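Local coordinates for long form salivary protein D7L (Phlebotomus duboscqi, PDB 6MT7) that binds and sequesters cysteinyl leukotrienes and a thromboxane A2 analogue, so countering the host response and platelet aggregation while female sand flies feed on blood, at residues Tyr4-Asn7 / Ala8-Phe12; His43-Val46 / Lys47-Leu51; Asn103-Asn106 / Asn107-Asp111; Asn217-Ala220 / Leu221-Leu224. All coordinates share one frame; numbering follows the deposited sequence.

Contacts 1 and 2 are largely buried, whereas contacts 3 and 4 lie farther out and mix buried apolar side chains with exposed polar ones. Contact 1 starts helix 8-21 with a capping box, and contact 4 starts helix 220-227 with an asparagine cap; in both, side-chain oxygens take up backbone N-H groups at or just before the helix start. Contact 2 sits inside helix 40-52, where the backbone bonds are regular and several side chains line the pocket. Contact 3 spans the break between helices 94-106 and 109-115. Contacts 2 and 3 both touch the Triton fragment and pack together through Trp50 and Phe104, while contacts 3 and 4 lie about 37 Å apart between centres.

Contact 1. Residues Tyr4-Asn7 / Ala8-Phe12; sequences YPRN and ADQTF
Asn7 and Gln10 close a capping box at the start of helix 8-21, each side chain serving the other's backbone. Asn7 OD1 accepts from Gln10 N at 2.8 Å. In return Gln10 OE1 takes the Asn7 N-H over 2.9 Å in a nearly straight bond, N-H...O 168°. The Asn7 side chain can reach forward to Gln10 N because CG stands between its own backbone N and carbonyl carbon (chi1 69°). Its amide then lies stacked on that of Gln10. Asn7 O is used too, accepting from Thr11 N at 2.9 Å in the first helical bond.

Gln10 OE1 has a second donor, a water at 2.8 Å that also donates to Pro5 O. The Arg6 guanidinium stacks on the Gln10 amide with the planes 15° apart, OE1 lying 3.5 Å above its centre. Arg6 NH2 donates to another water, which itself donates a hydrogen bond to Gln10 O, while NH1 bonds to Arg3 O. The glutamine is thus held flat between asparagine and arginine. Thr11 OG1 bonds to Phe116 O, and Asp9 pairs with Arg166 and Tyr231 OH. Asn7 and Ala8 pack on Trp126 of helix 120-128, while the preceding Tyr4 and Pro5 lie against helix 65-74.

Contact 2. Residues His43-Val46 / Lys47-Leu51; sequences HCYV and KCVWL. With TRT (fragment of triton X-100), chain C.
Tyr45 and Val49 stand one turn apart on helix 40-52, in the all-helical, disulfide-linked fold of the PBP/GOBP odorant-binding family, and both line the pocket that holds the Triton fragment. Four successive i to i+4 backbone bonds, from Lys47 N to His43 O through Trp50 N to Val46 O, keep this part of the helix regular.

From CB, the Tyr45 side chain leaves the helix with CG anti to the backbone N (chi1 170°), which carries the ring out past Val49. Along one side, CD1 and then CE1 meet the Val49 methyl CG2, with CE1 3.7 Å from it. This methyl lies over the ring face in a CH-pi contact, 4.0 Å from the centroid and 23° off the normal. Along the other side, CE2 comes within 3.4 Å of the ligand atoms O15 and C11. At the tip, Tyr45 OH donates to the ether oxygen O15, which lies near the ring plane, over 2.9 Å. Gln19 NE2 bonds to both this hydroxyl and the ligand, and Trp31 stacks on the ring; Tyr45 and Trp31 probably also bind thromboxane A2, as in related D7 proteins.

Val49 turns its other methyl to the ligand's phenyl ring. Disulfides of Cys44 with Cys94 and of Cys48 with Cys18 tie the helix to helices 94-106 and 8-21. Val46 and Trp50 run side by side, and over one face of the indole lie two branched-tail methyls of the ligand: C7 near the five-membered ring, and C3 3.5 Å from Trp50 CZ3.

Contact 3. Residues Asn103-Asn106 / Asn107-Asp111; sequences NFFN and NNVND. With TRT (fragment of triton X-100), chain C.
Asn108 reaches back to Phe104 with its side-chain amide, supplying a side-chain to backbone bond across the break between helices 94-106 and 109-115. Asn108 ND2 donates to Phe104 O over 2.9 Å, on a lone pair in the carbonyl plane and with the acceptor only 5° out of the Asn108 amide plane. CG stands beside the backbone N (chi1 -59°), which folds the amide back under the last turn.

Two backbone bonds close the helix end: Asn107 N to Asn103 O at 2.9 Å, and Asn108 N to Phe105 O at 3.1 Å, the latter donor well above the carbonyl plane. A water bridges the break, donating to Asn106 O and accepting from Val109 N.

The apolar contact joins Phe105 and Val109. Val109 CG2 sits over one face of the Phe105 ring, displaced toward its rim, while Val109 CG1 lies 4.0 Å from Phe105 CZ. Leu112 of the next helix touches both phenylalanines, and Phe104 packs on Ile83 and Ile86.

On the ligand side, Phe105 CE1 comes within 3.5 Å of C14 on the Triton phenyl ring. This corner between two consecutive helices thus forms part of the hydrophobic wall of an odorant-binding-type pocket.

Contact 4. Residues Asn217-Ala220 / Leu221-Leu224; sequences NSQA and LKIL
An Asx turn, with Asn217 as its capping residue, leads from helix 203-216 into helix 220-227, and here Gln219 and Lys222 meet across its outer side while backbone bonds begin the helix. Gln219 O accepts from Ile223 N over 2.9 Å, and Ala220 O follows with Leu224 N at 3.1 Å.

Ahead of these, Asn217 OD1 accepts from Gln219 N at 2.9 Å, the donor tilted 19° from the carbonyl plane. The asparagine CG lies opposite its backbone N (chi1 -171°), which lets the carboxamide oxygen reach the N-H two residues on. Asn217 O accepts a hydrogen bond from a water that in turn accepts from Leu221 N, so a solvent molecule satisfies an amide of the first turn. A weak bond from Ala220 N to the same carbonyl adds to the turn.

On the buried side, Leu221 packs against Tyr210 and Val213 of helix 203-216, while Ala220 and Ile223 touch Leu183; together they seat the short helix on its predecessor and on a loop. The outer side is exposed and polar. Ser218 OG donates to Gln219 OE1 over 2.8 Å, fixing the turn of the glutamine amide. Lys222 passes this amide obliquely, bending at its last torsion, and its aliphatic part makes the close approach: CD is 3.2 Å from Gln219 NE2.

Contact 1. Residues Tyr4-Asn7 / Ala8-Phe12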
loop_
_atom_site.group_PDB
_atom_site.type_symbol
_atom_site.label_atom_id
_atom_site.label_comp_id
_atom_site.label_asym_id
_atom_site.label_seq_id
_atom_site.Cartn_x
_atom_site.Cartn_y
_atom_site.Cartn_z
ATOM N N TYR A 4 8.099 -6.577 7.042
ATOM C CA TYR A 4 7.257 -7.747 6.861
ATOM C C TYR A 4 7.111 -8.446 8.205
ATOM O O TYR A 4 8.034 -8.416 9.026
ATOM C CB TYR A 4 7.854 -8.701 5.809
ATOM C CG TYR A 4 8.104 -8.024 4.470
ATOM C CD1 TYR A 4 7.083 -7.911 3.523
ATOM C CD2 TYR A 4 9.344 -7.469 4.165
ATOM C CE1 TYR A 4 7.297 -7.284 2.311
ATOM C CE2 TYR A 4 9.571 -6.838 2.955
ATOM C CZ TYR A 4 8.542 -6.747 2.030
ATOM O OH TYR A 4 8.766 -6.116 0.828
ATOM N N PRO A 5 5.945 -9.031 8.484
ATOM C CA PRO A 5 4.757 -9.063 7.617
ATOM C C PRO A 5 4.037 -7.720 7.538
ATOM O O PRO A 5 4.368 -6.784 8.269
ATOM C CB PRO A 5 3.863 -10.102 8.294
ATOM C CG PRO A 5 4.217 -9.982 9.758
ATOM C CD PRO A 5 5.707 -9.700 9.775
ATOM N N ARG A 6 3.059 -7.646 6.643
ATOM C CA ARG A 6 2.250 -6.444 6.487
ATOM C C ARG A 6 1.111 -6.455 7.493
ATOM O O ARG A 6 0.491 -7.495 7.736
ATOM C CB ARG A 6 1.697 -6.366 5.063
ATOM C CG ARG A 6 2.746 -6.558 3.971
ATOM C CD ARG A 6 3.882 -5.542 4.055
ATOM N NE ARG A 6 3.413 -4.174 3.813
ATOM C CZ ARG A 6 4.059 -3.086 4.224
ATOM N NH1 ARG A 6 5.195 -3.202 4.914
ATOM N NH2 ARG A 6 3.572 -1.873 3.945
ATOM N N ASN A 7 0.839 -5.296 8.098
ATOM C CA ASN A 7 -0.200 -5.245 9.111
ATOM C C ASN A 7 -1.534 -4.874 8.459
ATOM O O ASN A 7 -1.616 -4.648 7.251
ATOM C CB ASN A 7 0.216 -4.305 10.261
ATOM C CG ASN A 7 0.267 -2.839 9.859
ATOM O OD1 ASN A 7 -0.544 -2.367 9.069
ATOM N ND2 ASN A 7 1.222 -2.103 10.429
ATOM N N ALA A 8 -2.603 -4.816 9.262
ATOM C CA ALA A 8 -3.938 -4.641 8.689
ATOM C C ALA A 8 -4.153 -3.243 8.118
ATOM O O ALA A 8 -5.003 -3.056 7.236
ATOM C CB ALA A 8 -5.008 -4.938 9.742
ATOM N N ASP A 9 -3.449 -2.243 8.642
ATOM C CA ASP A 9 -3.508 -0.914 8.039
ATOM C C ASP A 9 -2.764 -0.896 6.712
ATOM O O ASP A 9 -3.201 -0.256 5.742
ATOM C CB ASP A 9 -2.913 0.116 9.001
ATOM C CG ASP A 9 -2.821 1.511 8.391
ATOM O OD1 ASP A 9 -3.885 2.118 8.176
ATOM O OD2 ASP A 9 -1.693 1.991 8.136
ATOM N N GLN A 10 -1.632 -1.593 6.656
ATOM C CA GLN A 10 -0.821 -1.591 5.446
ATOM C C GLN A 10 -1.495 -2.371 4.325
ATOM O O GLN A 10 -1.365 -2.012 3.149
ATOM C CB GLN A 10 0.558 -2.169 5.756
ATOM C CG GLN A 10 1.395 -1.251 6.649
ATOM C CD GLN A 10 2.613 -1.944 7.225
ATOM O OE1 GLN A 10 2.619 -3.168 7.435
ATOM N NE2 GLN A 10 3.659 -1.169 7.479
ATOM N N THR A 11 -2.196 -3.461 4.662
ATOM C CA THR A 11 -2.925 -4.180 3.624
ATOM C C THR A 11 -4.140 -3.381 3.185
ATOM O O THR A 11 -4.412 -3.270 1.986
ATOM C CB THR A 11 -3.342 -5.577 4.104
ATOM O OG1 THR A 11 -4.220 -5.459 5.226
ATOM C CG2 THR A 11 -2.107 -6.403 4.511
ATOM N N PHE A 12 -4.869 -2.796 4.144
ATOM C CA PHE A 12 -6.019 -1.961 3.802
ATOM C C PHE A 12 -5.613 -0.827 2.865
ATOM O O PHE A 12 -6.286 -0.561 1.857
ATOM C CB PHE A 12 -6.637 -1.405 5.086
ATOM C CG PHE A 12 -7.969 -0.744 4.900
ATOM C CD1 PHE A 12 -8.997 -1.379 4.230
ATOM C CD2 PHE A 12 -8.198 0.524 5.432
ATOM C CE1 PHE A 12 -10.236 -0.752 4.080
ATOM C CE2 PHE A 12 -9.420 1.144 5.291
ATOM C CZ PHE A 12 -10.442 0.508 4.615
HETATM O O HOH W 1 4.917 -3.895 8.801
HETATM O O HOH W 2 1.274 -2.067 2.135
#

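Contact 2. Residues His43-Val46 / Lys47-Leu51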
loop_
_atom_site.group_PDB
_atom_site.type_symbol
_atom_site.label_atom_id
_atom_site.label_comp_id
_atom_site.label_asym_id
_atom_site.label_seq_id
_atom_site.Cartn_x
_atom_site.Cartn_y
_atom_site.Cartn_z
ATOM N N HIS A 43 -6.703 -7.050 -14.169
ATOM C CA HIS A 43 -5.291 -7.416 -14.255
ATOM C C HIS A 43 -4.423 -6.344 -13.617
ATOM O O HIS A 43 -3.537 -6.645 -12.817
ATOM C CB HIS A 43 -4.846 -7.620 -15.706
ATOM C CG HIS A 43 -5.643 -8.640 -16.462
ATOM N ND1 HIS A 43 -5.614 -8.725 -17.838
ATOM C CD2 HIS A 43 -6.485 -9.614 -16.041
ATOM C CE1 HIS A 43 -6.405 -9.708 -18.232
ATOM N NE2 HIS A 43 -6.948 -10.260 -17.162
ATOM N N CYS A 44 -4.650 -5.078 -13.979
ATOM C CA CYS A 44 -3.765 -4.038 -13.476
ATOM C C CYS A 44 -4.057 -3.693 -12.027
ATOM O O CYS A 44 -3.139 -3.310 -11.291
ATOM C CB CYS A 44 -3.847 -2.796 -14.365
ATOM S SG CYS A 44 -2.990 -3.098 -15.950
ATOM N N TYR A 45 -5.303 -3.873 -11.586
ATOM C CA TYR A 45 -5.608 -3.750 -10.163
ATOM C C TYR A 45 -4.829 -4.780 -9.343
ATOM O O TYR A 45 -4.279 -4.461 -8.274
ATOM C CB TYR A 45 -7.118 -3.907 -9.959
ATOM C CG TYR A 45 -7.549 -4.036 -8.517
ATOM C CD1 TYR A 45 -7.380 -2.981 -7.630
ATOM C CD2 TYR A 45 -8.140 -5.207 -8.055
ATOM C CE1 TYR A 45 -7.777 -3.088 -6.296
ATOM C CE2 TYR A 45 -8.537 -5.327 -6.723
ATOM C CZ TYR A 45 -8.359 -4.268 -5.857
ATOM O OH TYR A 45 -8.754 -4.398 -4.544
ATOM N N VAL A 46 -4.750 -6.017 -9.846
ATOM C CA VAL A 46 -4.050 -7.086 -9.137
ATOM C C VAL A 46 -2.554 -6.789 -9.065
ATOM O O VAL A 46 -1.927 -6.909 -8.005
ATOM C CB VAL A 46 -4.347 -8.441 -9.813
ATOM C CG1 VAL A 46 -3.324 -9.508 -9.382
ATOM C CG2 VAL A 46 -5.795 -8.888 -9.479
ATOM N N LYS A 47 -1.957 -6.377 -10.187
ATOM C CA LYS A 47 -0.552 -5.977 -10.154
ATOM C C LYS A 47 -0.322 -4.847 -9.157
ATOM O O LYS A 47 0.643 -4.874 -8.384
ATOM C CB LYS A 47 -0.089 -5.532 -11.537
ATOM C CG LYS A 47 1.354 -5.095 -11.535
ATOM C CD LYS A 47 1.843 -4.698 -12.925
ATOM C CE LYS A 47 3.315 -4.291 -12.890
ATOM N NZ LYS A 47 3.747 -3.684 -14.195
ATOM N N CYS A 48 -1.202 -3.843 -9.171
ATOM C CA CYS A 48 -1.080 -2.713 -8.254
ATOM C C CYS A 48 -1.067 -3.177 -6.807
ATOM O O CYS A 48 -0.266 -2.688 -5.999
ATOM C CB CYS A 48 -2.237 -1.730 -8.487
ATOM S SG CYS A 48 -2.311 -0.241 -7.401
ATOM N N VAL A 49 -1.956 -4.111 -6.452
ATOM C CA VAL A 49 -2.042 -4.534 -5.056
ATOM C C VAL A 49 -0.790 -5.308 -4.653
ATOM O O VAL A 49 -0.230 -5.077 -3.574
ATOM C CB VAL A 49 -3.320 -5.354 -4.801
ATOM C CG1 VAL A 49 -3.311 -5.921 -3.385
ATOM C CG2 VAL A 49 -4.566 -4.486 -5.002
ATOM N N TRP A 50 -0.325 -6.229 -5.505
ATOM C CA TRP A 50 0.934 -6.917 -5.201
ATOM C C TRP A 50 2.047 -5.909 -4.962
ATOM O O TRP A 50 2.819 -6.031 -4.000
ATOM C CB TRP A 50 1.342 -7.850 -6.341
ATOM C CG TRP A 50 0.639 -9.162 -6.447
ATOM C CD1 TRP A 50 -0.084 -9.608 -7.518
ATOM C CD2 TRP A 50 0.634 -10.231 -5.488
ATOM N NE1 TRP A 50 -0.554 -10.875 -7.279
ATOM C CE2 TRP A 50 -0.125 -11.283 -6.042
ATOM C CE3 TRP A 50 1.195 -10.400 -4.216
ATOM C CZ2 TRP A 50 -0.346 -12.489 -5.363
ATOM C CZ3 TRP A 50 0.968 -11.598 -3.541
ATOM C CH2 TRP A 50 0.208 -12.625 -4.122
ATOM N N LEU A 51 2.128 -4.889 -5.819
ATOM C CA LEU A 51 3.164 -3.869 -5.687
ATOM C C LEU A 51 2.989 -3.076 -4.396
ATOM O O LEU A 51 3.953 -2.854 -3.651
ATOM C CB LEU A 51 3.122 -2.932 -6.900
ATOM C CG LEU A 51 4.003 -1.677 -6.882
ATOM C CD1 LEU A 51 5.468 -2.045 -6.927
ATOM C CD2 LEU A 51 3.636 -0.752 -8.059
HETATM C C25 TRT C . -15.109 -0.130 0.826
HETATM O O24 TRT C . -14.003 -0.957 1.173
HETATM C C23 TRT C . -13.801 -2.045 0.271
HETATM C C22 TRT C . -12.407 -2.597 0.537
HETATM O O21 TRT C . -12.158 -3.817 -0.163
HETATM C C20 TRT C . -10.867 -4.288 0.207
HETATM C C19 TRT C . -10.645 -5.671 -0.377
HETATM O O18 TRT C . -10.127 -5.541 -1.698
HETATM C C17 TRT C . -10.831 -6.400 -2.571
HETATM C C16 TRT C . -9.975 -7.592 -2.947
HETATM O O15 TRT C . -9.054 -7.250 -3.989
HETATM C C12 TRT C . -7.932 -8.038 -4.179
HETATM C C13 TRT C . -7.936 -9.374 -3.793
HETATM C C14 TRT C . -6.801 -10.170 -3.984
HETATM C C11 TRT C . -6.789 -7.497 -4.753
HETATM C C10 TRT C . -5.661 -8.289 -4.946
HETATM C C9 TRT C . -5.653 -9.624 -4.563
HETATM C C6 TRT C . -4.412 -10.441 -4.779
HETATM C C8 TRT C . -4.671 -11.292 -6.017
HETATM C C7 TRT C . -3.240 -9.519 -5.094
HETATM C C5 TRT C . -4.163 -11.386 -3.582
HETATM C C1 TRT C . -3.659 -10.896 -2.205
HETATM C C2 TRT C . -4.286 -9.607 -1.686
HETATM C C4 TRT C . -3.978 -11.993 -1.198
HETATM C C3 TRT C . -2.147 -10.723 -2.144
#

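Contact 3. Residues Asn103-Asn106 / Asn107-Asp111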
loop_
_atom_site.group_PDB
_atom_site.type_symbol
_atom_site.label_atom_id
_atom_site.label_comp_id
_atom_site.label_asym_id
_atom_site.label_seq_id
_atom_site.Cartn_x
_atom_site.Cartn_y
_atom_site.Cartn_z
ATOM N N ASN A 103 -5.092 -18.328 -10.177
ATOM C CA ASN A 103 -5.468 -19.617 -9.595
ATOM C C ASN A 103 -5.042 -19.705 -8.135
ATOM O O ASN A 103 -5.752 -20.285 -7.308
ATOM C CB ASN A 103 -4.852 -20.775 -10.383
ATOM C CG ASN A 103 -5.610 -21.076 -11.652
ATOM O OD1 ASN A 103 -6.802 -20.795 -11.756
ATOM N ND2 ASN A 103 -4.922 -21.661 -12.623
ATOM N N PHE A 104 -3.868 -19.161 -7.810
ATOM C CA PHE A 104 -3.443 -19.081 -6.415
ATOM C C PHE A 104 -4.476 -18.335 -5.581
ATOM O O PHE A 104 -4.829 -18.765 -4.475
ATOM C CB PHE A 104 -2.077 -18.402 -6.361
ATOM C CG PHE A 104 -1.579 -18.102 -4.980
ATOM C CD1 PHE A 104 -1.059 -19.104 -4.184
ATOM C CD2 PHE A 104 -1.588 -16.805 -4.499
ATOM C CE1 PHE A 104 -0.576 -18.809 -2.923
ATOM C CE2 PHE A 104 -1.112 -16.513 -3.237
ATOM C CZ PHE A 104 -0.610 -17.513 -2.454
ATOM N N PHE A 105 -4.996 -17.230 -6.112
ATOM C CA PHE A 105 -6.059 -16.502 -5.423
ATOM C C PHE A 105 -7.332 -17.337 -5.338
ATOM O O PHE A 105 -7.875 -17.569 -4.246
ATOM C CB PHE A 105 -6.352 -15.181 -6.141
ATOM C CG PHE A 105 -7.540 -14.473 -5.574
ATOM C CD1 PHE A 105 -7.432 -13.788 -4.369
ATOM C CD2 PHE A 105 -8.774 -14.558 -6.195
ATOM C CE1 PHE A 105 -8.529 -13.163 -3.807
ATOM C CE2 PHE A 105 -9.882 -13.933 -5.650
ATOM C CZ PHE A 105 -9.758 -13.229 -4.451
ATOM N N ASN A 106 -7.822 -17.802 -6.490
ATOM C CA ASN A 106 -9.114 -18.478 -6.528
ATOM C C ASN A 106 -9.126 -19.725 -5.664
ATOM O O ASN A 106 -10.175 -20.091 -5.131
ATOM C CB ASN A 106 -9.476 -18.867 -7.957
ATOM C CG ASN A 106 -9.947 -17.698 -8.784
ATOM O OD1 ASN A 106 -10.469 -16.720 -8.256
ATOM N ND2 ASN A 106 -9.793 -17.807 -10.107
ATOM N N ASN A 107 -7.991 -20.407 -5.542
ATOM C CA ASN A 107 -7.929 -21.677 -4.834
ATOM C C ASN A 107 -7.631 -21.514 -3.351
ATOM O O ASN A 107 -7.599 -22.512 -2.623
ATOM C CB ASN A 107 -6.867 -22.590 -5.474
ATOM C CG ASN A 107 -7.185 -22.928 -6.922
ATOM O OD1 ASN A 107 -8.319 -22.764 -7.367
ATOM N ND2 ASN A 107 -6.181 -23.419 -7.665
ATOM N N ASN A 108 -7.417 -20.289 -2.880
ATOM C CA ASN A 108 -7.074 -20.087 -1.479
ATOM C C ASN A 108 -7.714 -18.834 -0.919
ATOM O O ASN A 108 -7.135 -18.197 -0.034
ATOM C CB ASN A 108 -5.561 -19.997 -1.299
ATOM C CG ASN A 108 -4.862 -21.238 -1.771
ATOM O OD1 ASN A 108 -4.836 -22.235 -1.062
ATOM N ND2 ASN A 108 -4.315 -21.200 -2.979
ATOM N N VAL A 109 -8.911 -18.472 -1.401
ATOM C CA VAL A 109 -9.438 -17.131 -1.143
ATOM C C VAL A 109 -9.505 -16.853 0.349
ATOM O O VAL A 109 -9.018 -15.825 0.831
ATOM C CB VAL A 109 -10.827 -16.945 -1.779
ATOM C CG1 VAL A 109 -11.276 -15.489 -1.561
ATOM C CG2 VAL A 109 -10.817 -17.292 -3.245
ATOM N N ASN A 110 -10.142 -17.743 1.105
ATOM C CA ASN A 110 -10.400 -17.405 2.496
ATOM C C ASN A 110 -9.126 -17.442 3.339
ATOM O O ASN A 110 -8.966 -16.602 4.235
ATOM C CB ASN A 110 -11.519 -18.298 3.035
ATOM C CG ASN A 110 -12.886 -17.867 2.492
ATOM O OD1 ASN A 110 -13.139 -16.670 2.343
ATOM N ND2 ASN A 110 -13.733 -18.821 2.139
ATOM N N ASP A 111 -8.184 -18.348 3.041
ATOM C CA ASP A 111 -6.886 -18.304 3.717
ATOM C C ASP A 111 -6.124 -17.031 3.373
ATOM O O ASP A 111 -5.413 -16.477 4.219
ATOM C CB ASP A 111 -6.032 -19.513 3.335
ATOM C CG ASP A 111 -6.396 -20.767 4.106
ATOM O OD1 ASP A 111 -7.097 -20.683 5.137
ATOM O OD2 ASP A 111 -5.972 -21.849 3.670
HETATM C C25 TRT C . -15.109 -0.130 0.826
HETATM O O24 TRT C . -14.003 -0.957 1.173
HETATM C C23 TRT C . -13.801 -2.045 0.271
HETATM C C22 TRT C . -12.407 -2.597 0.537
HETATM O O21 TRT C . -12.158 -3.817 -0.163
HETATM C C20 TRT C . -10.867 -4.288 0.207
HETATM C C19 TRT C . -10.645 -5.671 -0.377
HETATM O O18 TRT C . -10.127 -5.541 -1.698
HETATM C C17 TRT C . -10.831 -6.400 -2.571
HETATM C C16 TRT C . -9.975 -7.592 -2.947
HETATM O O15 TRT C . -9.054 -7.250 -3.989
HETATM C C12 TRT C . -7.932 -8.038 -4.179
HETATM C C13 TRT C . -7.936 -9.374 -3.793
HETATM C C14 TRT C . -6.801 -10.170 -3.984
HETATM C C11 TRT C . -6.789 -7.497 -4.753
HETATM C C10 TRT C . -5.661 -8.289 -4.946
HETATM C C9 TRT C . -5.653 -9.624 -4.563
HETATM C C6 TRT C . -4.412 -10.441 -4.779
HETATM C C8 TRT C . -4.671 -11.292 -6.017
HETATM C C7 TRT C . -3.240 -9.519 -5.094
HETATM C C5 TRT C . -4.163 -11.386 -3.582
HETATM C C1 TRT C . -3.659 -10.896 -2.205
HETATM C C2 TRT C . -4.286 -9.607 -1.686
HETATM C C4 TRT C . -3.978 -11.993 -1.198
HETATM C C3 TRT C . -2.147 -10.723 -2.144
HETATM O O HOH W 3 -10.668 -21.035 -2.284
#

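Contact 4. Residues Asn217-Ala220 / Leu221-Leu224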
loop_
_atom_site.group_PDB
_atom_site.type_symbol
_atom_site.label_atom_id
_atom_site.label_comp_id
_atom_site.label_asym_id
_atom_site.label_seq_id
_atom_site.Cartn_x
_atom_site.Cartn_y
_atom_site.Cartn_z
ATOM N N ASN A 217 1.666 20.695 -6.074
ATOM C CA ASN A 217 0.219 20.885 -6.121
ATOM C C ASN A 217 -0.300 21.023 -4.699
ATOM O O ASN A 217 -0.213 20.077 -3.906
ATOM C CB ASN A 217 -0.472 19.727 -6.846
ATOM C CG ASN A 217 -1.947 20.002 -7.106
ATOM O OD1 ASN A 217 -2.740 20.111 -6.175
ATOM N ND2 ASN A 217 -2.317 20.116 -8.377
ATOM N N SER A 218 -0.841 22.200 -4.377
ATOM C CA SER A 218 -1.222 22.492 -3.000
ATOM C C SER A 218 -2.433 21.697 -2.529
ATOM O O SER A 218 -2.673 21.639 -1.318
ATOM C CB SER A 218 -1.496 23.991 -2.831
ATOM O OG SER A 218 -2.528 24.422 -3.700
ATOM N N GLN A 219 -3.193 21.081 -3.435
ATOM C CA GLN A 219 -4.376 20.336 -3.032
ATOM C C GLN A 219 -4.153 18.831 -2.963
ATOM O O GLN A 219 -4.996 18.129 -2.398
ATOM C CB GLN A 219 -5.543 20.634 -3.981
ATOM C CG GLN A 219 -5.893 22.116 -4.093
ATOM C CD GLN A 219 -5.787 22.862 -2.770
ATOM O OE1 GLN A 219 -5.094 23.878 -2.667
ATOM N NE2 GLN A 219 -6.500 22.378 -1.761
ATOM N N ALA A 220 -3.040 18.326 -3.500
ATOM C CA ALA A 220 -2.851 16.879 -3.604
ATOM C C ALA A 220 -2.918 16.219 -2.237
ATOM O O ALA A 220 -3.636 15.232 -2.046
ATOM C CB ALA A 220 -1.515 16.567 -4.288
ATOM N N LEU A 221 -2.187 16.761 -1.264
ATOM C CA LEU A 221 -2.190 16.143 0.054
ATOM C C LEU A 221 -3.502 16.404 0.780
ATOM O O LEU A 221 -3.927 15.578 1.592
ATOM C CB LEU A 221 -1.003 16.639 0.877
ATOM C CG LEU A 221 0.388 16.269 0.333
ATOM C CD1 LEU A 221 1.467 16.741 1.301
ATOM C CD2 LEU A 221 0.503 14.768 0.074
ATOM N N LYS A 222 -4.168 17.529 0.493
ATOM C CA LYS A 222 -5.503 17.738 1.044
ATOM C C LYS A 222 -6.463 16.654 0.568
ATOM O O LYS A 222 -7.293 16.168 1.343
ATOM C CB LYS A 222 -6.032 19.123 0.665
ATOM C CG LYS A 222 -5.241 20.277 1.248
ATOM C CD LYS A 222 -6.098 21.544 1.302
ATOM C CE LYS A 222 -5.383 22.691 2.002
ATOM N NZ LYS A 222 -4.872 23.687 1.015
ATOM N N ILE A 223 -6.363 16.266 -0.706
ATOM C CA ILE A 223 -7.232 15.226 -1.246
ATOM C C ILE A 223 -6.955 13.886 -0.569
ATOM O O ILE A 223 -7.887 13.161 -0.200
ATOM C CB ILE A 223 -7.073 15.147 -2.775
ATOM C CG1 ILE A 223 -7.607 16.426 -3.432
ATOM C CG2 ILE A 223 -7.791 13.916 -3.331
ATOM C CD1 ILE A 223 -7.334 16.506 -4.908
ATOM N N LEU A 224 -5.677 13.536 -0.381
ATOM C CA LEU A 224 -5.368 12.316 0.361
ATOM C C LEU A 224 -5.924 12.375 1.779
ATOM O O LEU A 224 -6.428 11.373 2.297
ATOM C CB LEU A 224 -3.860 12.077 0.414
ATOM C CG LEU A 224 -3.173 11.579 -0.851
ATOM C CD1 LEU A 224 -1.693 11.295 -0.552
ATOM C CD2 LEU A 224 -3.880 10.349 -1.432
HETATM O O HOH W 4 -0.367 19.001 -1.376
#